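Local coordinates for hydrogenase expression/formation protein HypE (Desulfovibrio vulgaris subsp. vulgaris, PDB 2Z1U) that binds ATP and magnesium and acts in hydrogenase maturation, probably by using the nucleotide in making the cyanide ligands of the [NiFe] active site, at residues Arg21-Leu26 with Gly37-Ala42. Sequence-based numbering, arbitrary orientation.
Sequences RLISDL and GTLNDA. With MG (magnesium ion), chain C; ATP (adenosine-5'-triphosphate), chain D.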
loop_
_atom_site.group_PDB
_atom_site.type_symbol
_atom_site.label_atom_id
_atom_site.label_comp_id
_atom_site.label_asym_id
_atom_site.label_seq_id
_atom_site.Cartn_x
_atom_site.Cartn_y
_atom_site.Cartn_z
ATOM N N ARG A 21 -10.074 4.516 18.424
ATOM C CA ARG A 21 -11.490 4.129 18.441
ATOM C C ARG A 21 -12.006 3.747 17.041
ATOM O O ARG A 21 -12.624 2.694 16.857
ATOM C CB ARG A 21 -12.323 5.267 19.035
ATOM C CG ARG A 21 -13.728 4.873 19.431
ATOM C CD ARG A 21 -14.310 5.760 20.563
ATOM N NE ARG A 21 -14.203 7.209 20.332
ATOM C CZ ARG A 21 -14.812 7.886 19.354
ATOM N NH1 ARG A 21 -15.569 7.264 18.451
ATOM N NH2 ARG A 21 -14.641 9.201 19.261
ATOM N N LEU A 22 -11.743 4.601 16.055
ATOM C CA LEU A 22 -12.122 4.312 14.669
ATOM C C LEU A 22 -11.540 2.963 14.233
ATOM O O LEU A 22 -12.248 2.130 13.682
ATOM C CB LEU A 22 -11.609 5.402 13.735
ATOM C CG LEU A 22 -12.393 5.923 12.525
ATOM C CD1 LEU A 22 -11.425 6.330 11.454
ATOM C CD2 LEU A 22 -13.482 4.990 11.964
ATOM N N ILE A 23 -10.245 2.760 14.493
ATOM C CA ILE A 23 -9.552 1.529 14.119
ATOM C C ILE A 23 -10.199 0.299 14.778
ATOM O O ILE A 23 -10.540 -0.652 14.084
ATOM C CB ILE A 23 -8.033 1.603 14.426
ATOM C CG1 ILE A 23 -7.346 2.590 13.478
ATOM C CG2 ILE A 23 -7.387 0.224 14.313
ATOM C CD1 ILE A 23 -5.896 2.927 13.889
ATOM N N SER A 24 -10.386 0.320 16.102
ATOM C CA SER A 24 -11.019 -0.822 16.780
ATOM C C SER A 24 -12.497 -1.011 16.462
ATOM O O SER A 24 -12.937 -2.126 16.185
ATOM C CB SER A 24 -10.790 -0.796 18.302
ATOM O OG SER A 24 -9.426 -1.138 18.577
ATOM N N ASP A 25 -13.265 0.072 16.498
ATOM C CA ASP A 25 -14.724 -0.040 16.416
ATOM C C ASP A 25 -15.246 -0.201 14.995
ATOM O O ASP A 25 -16.347 -0.701 14.800
ATOM C CB ASP A 25 -15.408 1.147 17.096
ATOM C CG ASP A 25 -15.110 1.232 18.591
ATOM O OD1 ASP A 25 -14.445 0.330 19.157
ATOM O OD2 ASP A 25 -15.546 2.223 19.202
ATOM N N LEU A 26 -14.472 0.232 14.001
ATOM C CA LEU A 26 -14.919 0.101 12.620
ATOM C C LEU A 26 -14.121 -0.930 11.840
ATOM O O LEU A 26 -14.675 -1.946 11.416
ATOM C CB LEU A 26 -14.902 1.449 11.885
ATOM C CG LEU A 26 -15.363 1.414 10.416
ATOM C CD1 LEU A 26 -16.828 0.985 10.286
ATOM C CD2 LEU A 26 -15.133 2.753 9.748
ATOM N N GLY A 37 -6.017 -8.147 14.818
ATOM C CA GLY A 37 -6.430 -7.832 16.204
ATOM C C GLY A 37 -5.251 -7.499 17.104
ATOM O O GLY A 37 -5.375 -6.812 18.101
ATOM N N THR A 38 -4.087 -7.983 16.715
ATOM C CA THR A 38 -2.854 -7.751 17.437
ATOM C C THR A 38 -2.535 -6.230 17.599
ATOM O O THR A 38 -1.972 -5.806 18.620
ATOM C CB THR A 38 -1.750 -8.546 16.705
ATOM O OG1 THR A 38 -0.915 -9.206 17.646
ATOM C CG2 THR A 38 -0.961 -7.691 15.795
ATOM N N LEU A 39 -2.929 -5.418 16.610
ATOM C CA LEU A 39 -2.761 -3.950 16.663
ATOM C C LEU A 39 -1.312 -3.518 16.956
ATOM O O LEU A 39 -1.050 -2.602 17.760
ATOM C CB LEU A 39 -3.765 -3.297 17.635
ATOM C CG LEU A 39 -5.243 -3.315 17.210
ATOM C CD1 LEU A 39 -6.136 -2.737 18.274
ATOM C CD2 LEU A 39 -5.425 -2.561 15.891
ATOM N N ASN A 40 -0.372 -4.215 16.323
ATOM C CA ASN A 40 1.032 -3.882 16.433
ATOM C C ASN A 40 1.461 -3.045 15.223
ATOM O O ASN A 40 0.641 -2.778 14.321
ATOM C CB ASN A 40 1.870 -5.163 16.534
ATOM C CG ASN A 40 1.805 -5.796 17.921
ATOM O OD1 ASN A 40 1.833 -7.017 18.057
ATOM N ND2 ASN A 40 1.711 -4.971 18.950
ATOM N N ASP A 41 2.738 -2.657 15.186
ATOM C CA ASP A 41 3.269 -1.870 14.066
ATOM C C ASP A 41 3.315 -2.650 12.750
ATOM O O ASP A 41 3.436 -2.056 11.676
ATOM C CB ASP A 41 4.682 -1.408 14.384
ATOM C CG ASP A 41 4.711 -0.458 15.532
ATOM O OD1 ASP A 41 5.023 -0.891 16.661
ATOM O OD2 ASP A 41 4.408 0.716 15.282
ATOM N N ALA A 42 3.248 -3.976 12.851
ATOM C CA ALA A 42 3.167 -4.834 11.670
ATOM C C ALA A 42 2.368 -6.077 12.012
ATOM O O ALA A 42 2.219 -6.422 13.184
ATOM C CB ALA A 42 4.576 -5.209 11.171
HETATM MG MG MG C . 4.884 2.613 14.005
HETATM P PG ATP D . 1.610 6.099 12.056
HETATM O O1G ATP D . 0.660 5.785 10.885
HETATM O O2G ATP D . 1.075 7.193 12.929
HETATM O O3G ATP D . 3.064 6.292 11.654
HETATM P PB ATP D . 1.767 3.297 12.835
HETATM O O1B ATP D . 1.712 3.114 11.304
HETATM O O2B ATP D . 2.880 2.630 13.583
HETATM O O3B ATP D . 1.648 4.872 13.103
HETATM P PA ATP D . -1.073 3.166 13.017
HETATM O O1A ATP D . -1.497 4.220 14.036
HETATM O O2A ATP D . -1.176 3.655 11.600
HETATM O O3A ATP D . 0.423 2.636 13.423
HETATM O "O5'" ATP D . -1.841 1.810 13.221
HETATM C "C5'" ATP D . -2.170 1.303 14.522
HETATM C "C4'" ATP D . -2.744 -0.084 14.322
HETATM O "O4'" ATP D . -4.014 0.085 13.660
HETATM C "C3'" ATP D . -1.889 -0.950 13.413
HETATM O "O3'" ATP D . -1.929 -2.301 13.914
HETATM C "C2'" ATP D . -2.586 -0.900 12.050
HETATM O "O2'" ATP D . -2.410 -2.139 11.360
HETATM C "C1'" ATP D . -4.062 -0.667 12.430
HETATM N N9 ATP D . -4.813 0.141 11.432
HETATM C C8 ATP D . -4.742 1.465 11.232
HETATM N N7 ATP D . -5.590 1.841 10.247
HETATM C C5 ATP D . -6.172 0.712 9.801
HETATM C C6 ATP D . -7.171 0.375 8.759
HETATM N N6 ATP D . -7.675 1.356 7.978
HETATM N N1 ATP D . -7.520 -0.900 8.627
HETATM C C2 ATP D . -7.025 -1.904 9.377
HETATM N N3 ATP D . -6.120 -1.653 10.354
HETATM C C4 ATP D . -5.684 -0.389 10.588
HETATM O O HOH W 1 3.782 4.080 15.708
#
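I23 and L39 touch through methyl groups, CG2 of I23 lying 3.8 Å from CD2 of L39, with the two side chains running antiparallel past one another. The second branch of L39, CD1, packs beside the hydroxyl of S24 (OG to CD1 3.7 Å), so the leucine fork straddles two consecutive helix residues. Both branched side chains also meet the nucleotide. I23 has CG2 anti to its backbone N and CG1 anti to the carbonyl carbon (chi1 -70°); its methyls CD1 and CG2 both approach the ribose ring oxygen O4', each at 3.4 Å. The CG1 arm additionally covers a face of the adenine imidazole ring, CG1 standing almost straight above C8 and CD1 3.2 Å from C8, also out of the ring plane. L39 CD2 reaches the same O4' at 3.7 Å. At L39 the chain leaves the helical course of 34-37 with positive phi (53°), bringing its CA to 3.3 Å from the ribose O3'. One residue on, the carbonyl O of N40 accepts a 2.6 Å hydrogen bond from ATP O3'. D41 then binds magnesium through OD2 (2.3 Å), and the metal also takes ATP O2B and a water. D81 and D220 of the second subunit share this metal, and R219 of that subunit forms a salt bridge with D41 OD1, so the site is built across the dimer interface. L28, on the same helix as I23, touches both I23 and L39. Apolar methyls of I23 and L39 thus line the sugar, I23 alone covers the adenine face at C8, a backbone carbonyl reads the ribose hydroxyl, and the carboxylate engages the phosphates through magnesium, which probably offsets their charge.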